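Local coordinates for mandelate racemase / muconate lactonizing enzyme, C-terminal domain protein (Pseudovibrio sp. JE062, PDB 4JHM) that is of unknown function but belongs to the enolase superfamily, pairing an N-terminal capping domain with a TIM-barrel-like C-terminal domain, at residues 300-312 against 323-336. Residues are numbered along the deposited sequence; the frame is centred on the assembly and turned at random.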
loop_
_atom_site.group_PDB
_atom_site.type_symbol
_atom_site.label_atom_id
_atom_site.label_comp_id
_atom_site.label_asym_id
_atom_site.label_seq_id
_atom_site.Cartn_x
_atom_site.Cartn_y
_atom_site.Cartn_z
ATOM N N SER A 300 -19.969 29.947 4.502
ATOM C CA SER A 300 -20.162 31.388 4.610
ATOM C C SER A 300 -21.378 31.730 5.457
ATOM O O SER A 300 -21.862 32.849 5.414
ATOM C CB SER A 300 -20.321 32.007 3.222
ATOM O OG SER A 300 -21.602 31.732 2.679
HETATM N N MSE A 301 -21.867 30.765 6.227
HETATM C CA MSE A 301 -22.990 31.005 7.129
HETATM C C MSE A 301 -22.548 31.876 8.270
HETATM O O MSE A 301 -21.627 31.531 9.002
HETATM C CB MSE A 301 -23.512 29.677 7.662
HETATM C CG MSE A 301 -23.855 29.749 9.144
HETATM SE SE MSE A 301 -25.722 29.191 9.399
HETATM C CE MSE A 301 -25.401 27.438 10.248
ATOM N N GLY A 302 -23.201 33.021 8.429
ATOM C CA GLY A 302 -22.870 33.949 9.505
ATOM C C GLY A 302 -23.263 35.379 9.190
ATOM O O GLY A 302 -24.130 35.620 8.355
ATOM N N TYR A 303 -22.618 36.327 9.858
ATOM C CA TYR A 303 -22.922 37.741 9.680
ATOM C C TYR A 303 -22.251 38.267 8.430
ATOM O O TYR A 303 -21.279 37.681 7.961
ATOM C CB TYR A 303 -22.461 38.534 10.894
ATOM C CG TYR A 303 -23.218 38.185 12.147
ATOM C CD1 TYR A 303 -24.408 38.827 12.461
ATOM C CD2 TYR A 303 -22.752 37.206 13.011
ATOM C CE1 TYR A 303 -25.112 38.508 13.608
ATOM C CE2 TYR A 303 -23.448 36.880 14.158
ATOM C CZ TYR A 303 -24.625 37.536 14.453
ATOM O OH TYR A 303 -25.312 37.211 15.593
ATOM N N THR A 304 -22.757 39.379 7.901
ATOM C CA THR A 304 -22.346 39.854 6.578
ATOM C C THR A 304 -20.828 39.901 6.394
ATOM O O THR A 304 -20.321 39.586 5.313
ATOM C CB THR A 304 -22.955 41.227 6.244
ATOM O OG1 THR A 304 -23.171 41.960 7.452
ATOM C CG2 THR A 304 -24.286 41.057 5.516
ATOM N N LEU A 305 -20.104 40.284 7.443
ATOM C CA LEU A 305 -18.644 40.272 7.391
ATOM C C LEU A 305 -18.114 38.861 7.164
ATOM O O LEU A 305 -17.244 38.642 6.318
ATOM C CB LEU A 305 -18.048 40.858 8.670
ATOM C CG LEU A 305 -17.732 42.348 8.590
ATOM C CD1 LEU A 305 -17.377 42.895 9.962
ATOM C CD2 LEU A 305 -16.598 42.585 7.603
ATOM N N THR A 306 -18.631 37.904 7.928
ATOM C CA THR A 306 -18.292 36.503 7.710
ATOM C C THR A 306 -18.699 36.091 6.298
ATOM O O THR A 306 -17.971 35.377 5.614
ATOM C CB THR A 306 -18.998 35.580 8.719
ATOM O OG1 THR A 306 -18.360 35.679 9.999
ATOM C CG2 THR A 306 -18.947 34.141 8.241
ATOM N N GLN A 307 -19.869 36.550 5.866
ATOM C CA GLN A 307 -20.374 36.219 4.543
ATOM C C GLN A 307 -19.450 36.755 3.460
ATOM O O GLN A 307 -19.097 36.040 2.533
ATOM C CB GLN A 307 -21.780 36.792 4.349
ATOM C CG GLN A 307 -22.826 36.217 5.289
ATOM C CD GLN A 307 -24.190 36.855 5.108
ATOM O OE1 GLN A 307 -24.608 37.141 3.986
ATOM N NE2 GLN A 307 -24.893 37.076 6.212
ATOM N N ALA A 308 -19.059 38.020 3.588
ATOM C CA ALA A 308 -18.282 38.702 2.551
ATOM C C ALA A 308 -16.875 38.127 2.406
ATOM O O ALA A 308 -16.401 37.897 1.294
ATOM C CB ALA A 308 -18.215 40.197 2.842
ATOM N N ALA A 309 -16.217 37.899 3.539
ATOM C CA ALA A 309 -14.853 37.380 3.559
ATOM C C ALA A 309 -14.718 36.133 2.697
ATOM O O ALA A 309 -13.789 36.019 1.902
ATOM C CB ALA A 309 -14.431 37.071 4.988
ATOM N N ASN A 310 -15.653 35.204 2.868
ATOM C CA ASN A 310 -15.669 33.967 2.099
ATOM C C ASN A 310 -16.104 34.207 0.659
ATOM O O ASN A 310 -15.507 33.680 -0.283
ATOM C CB ASN A 310 -16.609 32.952 2.754
ATOM C CG ASN A 310 -16.167 32.559 4.155
ATOM O OD1 ASN A 310 -15.222 31.787 4.328
ATOM N ND2 ASN A 310 -16.859 33.077 5.161
ATOM N N LEU A 311 -17.151 35.006 0.483
ATOM C CA LEU A 311 -17.675 35.262 -0.850
ATOM C C LEU A 311 -16.567 35.778 -1.765
ATOM O O LEU A 311 -16.483 35.398 -2.936
ATOM C CB LEU A 311 -18.828 36.266 -0.791
ATOM C CG LEU A 311 -19.313 36.806 -2.142
ATOM C CD1 LEU A 311 -19.736 35.686 -3.079
ATOM C CD2 LEU A 311 -20.459 37.783 -1.942
ATOM N N HIS A 312 -15.714 36.640 -1.224
ATOM C CA HIS A 312 -14.665 37.260 -2.017
ATOM C C HIS A 312 -13.669 36.227 -2.521
ATOM O O HIS A 312 -13.328 36.189 -3.702
ATOM C CB HIS A 312 -13.948 38.337 -1.205
ATOM C CG HIS A 312 -14.609 39.675 -1.276
ATOM N ND1 HIS A 312 -14.538 40.475 -2.394
ATOM C CD2 HIS A 312 -15.363 40.348 -0.377
ATOM C CE1 HIS A 312 -15.216 41.588 -2.179
ATOM N NE2 HIS A 312 -15.726 41.536 -0.963
ATOM N N PHE A 323 -22.391 29.726 -2.654
ATOM C CA PHE A 323 -22.190 30.619 -1.523
ATOM C C PHE A 323 -23.302 30.313 -0.540
ATOM O O PHE A 323 -24.480 30.403 -0.888
ATOM C CB PHE A 323 -22.276 32.080 -1.971
ATOM C CG PHE A 323 -22.536 33.047 -0.855
ATOM C CD1 PHE A 323 -23.832 33.368 -0.488
ATOM C CD2 PHE A 323 -21.490 33.654 -0.184
ATOM C CE1 PHE A 323 -24.079 34.269 0.536
ATOM C CE2 PHE A 323 -21.728 34.556 0.841
ATOM C CZ PHE A 323 -23.024 34.863 1.202
ATOM N N GLU A 324 -22.928 29.928 0.676
ATOM C CA GLU A 324 -23.907 29.593 1.698
ATOM C C GLU A 324 -24.650 30.854 2.135
ATOM O O GLU A 324 -24.051 31.794 2.653
ATOM C CB GLU A 324 -23.221 28.930 2.890
ATOM C CG GLU A 324 -24.166 28.532 4.012
ATOM C CD GLU A 324 -23.520 27.615 5.028
ATOM O OE1 GLU A 324 -24.263 26.861 5.687
ATOM O OE2 GLU A 324 -22.276 27.643 5.170
ATOM N N GLN A 325 -25.957 30.868 1.909
ATOM C CA GLN A 325 -26.787 32.000 2.294
ATOM C C GLN A 325 -27.875 31.543 3.248
ATOM O O GLN A 325 -28.843 30.897 2.837
ATOM C CB GLN A 325 -27.432 32.634 1.060
ATOM C CG GLN A 325 -28.378 33.780 1.380
ATOM C CD GLN A 325 -27.642 35.061 1.710
ATOM O OE1 GLN A 325 -27.506 35.436 2.876
ATOM N NE2 GLN A 325 -27.149 35.733 0.682
ATOM N N PHE A 326 -27.714 31.871 4.524
ATOM C CA PHE A 326 -28.748 31.572 5.496
ATOM C C PHE A 326 -29.962 32.454 5.227
ATOM O O PHE A 326 -29.836 33.661 5.018
ATOM C CB PHE A 326 -28.253 31.779 6.925
ATOM C CG PHE A 326 -29.273 31.420 7.959
ATOM C CD1 PHE A 326 -29.355 30.126 8.450
ATOM C CD2 PHE A 326 -30.173 32.367 8.417
ATOM C CE1 PHE A 326 -30.308 29.786 9.396
ATOM C CE2 PHE A 326 -31.127 32.036 9.362
ATOM C CZ PHE A 326 -31.195 30.743 9.852
ATOM N N TYR A 327 -31.137 31.836 5.237
ATOM C CA TYR A 327 -32.383 32.515 4.906
ATOM C C TYR A 327 -33.376 32.174 6.014
ATOM O O TYR A 327 -33.557 30.995 6.326
ATOM C CB TYR A 327 -32.872 32.026 3.534
ATOM C CG TYR A 327 -34.019 32.808 2.933
ATOM C CD1 TYR A 327 -33.921 34.178 2.725
ATOM C CD2 TYR A 327 -35.193 32.169 2.546
ATOM C CE1 TYR A 327 -34.966 34.893 2.171
ATOM C CE2 TYR A 327 -36.246 32.874 1.991
ATOM C CZ TYR A 327 -36.128 34.235 1.806
ATOM O OH TYR A 327 -37.172 34.943 1.252
ATOM N N PRO A 328 -34.009 33.191 6.633
ATOM C CA PRO A 328 -33.975 34.637 6.359
ATOM C C PRO A 328 -32.616 35.293 6.601
ATOM O O PRO A 328 -31.718 34.666 7.158
ATOM C CB PRO A 328 -35.003 35.215 7.344
ATOM C CG PRO A 328 -35.748 34.049 7.901
ATOM C CD PRO A 328 -34.816 32.888 7.827
ATOM N N TYR A 329 -32.485 36.554 6.188
ATOM C CA TYR A 329 -31.218 37.274 6.281
ATOM C C TYR A 329 -31.135 38.119 7.542
ATOM O O TYR A 329 -30.110 38.151 8.216
ATOM C CB TYR A 329 -31.046 38.230 5.098
ATOM C CG TYR A 329 -31.411 37.679 3.739
ATOM C CD1 TYR A 329 -30.726 36.600 3.198
ATOM C CD2 TYR A 329 -32.414 38.271 2.977
ATOM C CE1 TYR A 329 -31.047 36.109 1.947
ATOM C CE2 TYR A 329 -32.743 37.785 1.726
ATOM C CZ TYR A 329 -32.057 36.707 1.214
ATOM O OH TYR A 329 -32.372 36.214 -0.028
ATOM N N GLU A 330 -32.228 38.814 7.834
ATOM C CA GLU A 330 -32.250 39.903 8.811
ATOM C C GLU A 330 -31.365 39.684 10.040
ATOM O O GLU A 330 -30.617 40.579 10.434
ATOM C CB GLU A 330 -33.690 40.182 9.253
ATOM C CG GLU A 330 -34.577 40.774 8.162
ATOM C CD GLU A 330 -35.086 39.742 7.165
ATOM O OE1 GLU A 330 -36.012 40.068 6.395
ATOM O OE2 GLU A 330 -34.568 38.605 7.145
ATOM N N ALA A 331 -31.452 38.508 10.647
ATOM C CA ALA A 331 -30.720 38.246 11.882
ATOM C C ALA A 331 -29.231 38.551 11.721
ATOM O O ALA A 331 -28.630 39.223 12.561
ATOM C CB ALA A 331 -30.925 36.806 12.323
ATOM N N PHE A 332 -28.647 38.064 10.630
ATOM C CA PHE A 332 -27.216 38.214 10.386
ATOM C C PHE A 332 -26.870 39.520 9.671
ATOM O O PHE A 332 -25.781 39.666 9.121
ATOM C CB PHE A 332 -26.701 37.025 9.577
ATOM C CG PHE A 332 -26.795 35.719 10.305
ATOM C CD1 PHE A 332 -25.995 35.470 11.410
ATOM C CD2 PHE A 332 -27.677 34.738 9.889
ATOM C CE1 PHE A 332 -26.078 34.273 12.088
ATOM C CE2 PHE A 332 -27.761 33.532 10.565
ATOM C CZ PHE A 332 -26.961 33.302 11.666
ATOM N N GLU A 333 -27.790 40.473 9.678
ATOM C CA GLU A 333 -27.512 41.775 9.093
ATOM C C GLU A 333 -27.366 42.854 10.176
ATOM O O GLU A 333 -27.528 44.043 9.902
ATOM C CB GLU A 333 -28.601 42.136 8.078
ATOM C CG GLU A 333 -28.632 41.208 6.868
ATOM C CD GLU A 333 -29.734 41.544 5.877
ATOM O OE1 GLU A 333 -30.716 42.201 6.269
ATOM O OE2 GLU A 333 -29.623 41.142 4.701
ATOM N N LEU A 334 -27.032 42.432 11.395
ATOM C CA LEU A 334 -26.842 43.352 12.520
ATOM C C LEU A 334 -25.940 44.540 12.186
ATOM O O LEU A 334 -24.859 44.375 11.626
ATOM C CB LEU A 334 -26.253 42.613 13.728
ATOM C CG LEU A 334 -27.212 42.297 14.879
ATOM C CD1 LEU A 334 -28.118 41.125 14.536
ATOM C CD2 LEU A 334 -26.430 42.006 16.150
ATOM N N ALA A 335 -26.397 45.736 12.543
ATOM C CA ALA A 335 -25.586 46.951 12.437
ATOM C C ALA A 335 -24.832 47.060 11.113
ATOM O O ALA A 335 -23.737 47.625 11.060
ATOM C CB ALA A 335 -24.605 47.016 13.597
ATOM N N SER A 336 -25.422 46.528 10.049
ATOM C CA SER A 336 -24.779 46.540 8.745
ATOM C C SER A 336 -25.515 47.431 7.756
ATOM O O SER A 336 -26.726 47.319 7.585
ATOM C CB SER A 336 -24.704 45.130 8.176
ATOM O OG SER A 336 -23.930 45.124 6.988
#
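Where Tyr303 meets Phe332 the backbones of 300-312 and 323-336 come within 4.4 Å, CA to CA. Helix 304-312 runs nearly antiparallel to strand 323-326, at 163°, as expected of a barrel helix and the strand that follows it in the chain. Thr304 N, in the first turn of the helix, donates to Phe332 O at 3.3 Å. Phe332 then drives the edge of its ring into a face of Tyr303: CD1 stands over the ring centre and the planes meet at 78°, a T-shaped stack. The phenylalanine also lays a face against Gly302, whose carbonyl O accepts from Gln307 NE2 at 2.7 Å; CG of Gln307 beside its own backbone N (chi1 -64°) and an extended chain beyond carry the amide back there. On the strand, Phe323 takes Ser300 OG over one face, while Leu311 CB packs 3.7 Å from its CE2. Glu324 reaches Met301 N through OE2 in a weak bond, yet its OE1 is held by Lys165 and Ser139. The selenium of Met301, a selenomethionine, lies obliquely beside the Phe326 ring, a Met-aromatic contact. With Met55 of strand 50-58 touching both Tyr303 and Phe332, the chemistry implies an apolar, aromatic junction between barrel and N-terminal domain, and a buried Glu324 carboxylate fixed mainly from outside the two segments.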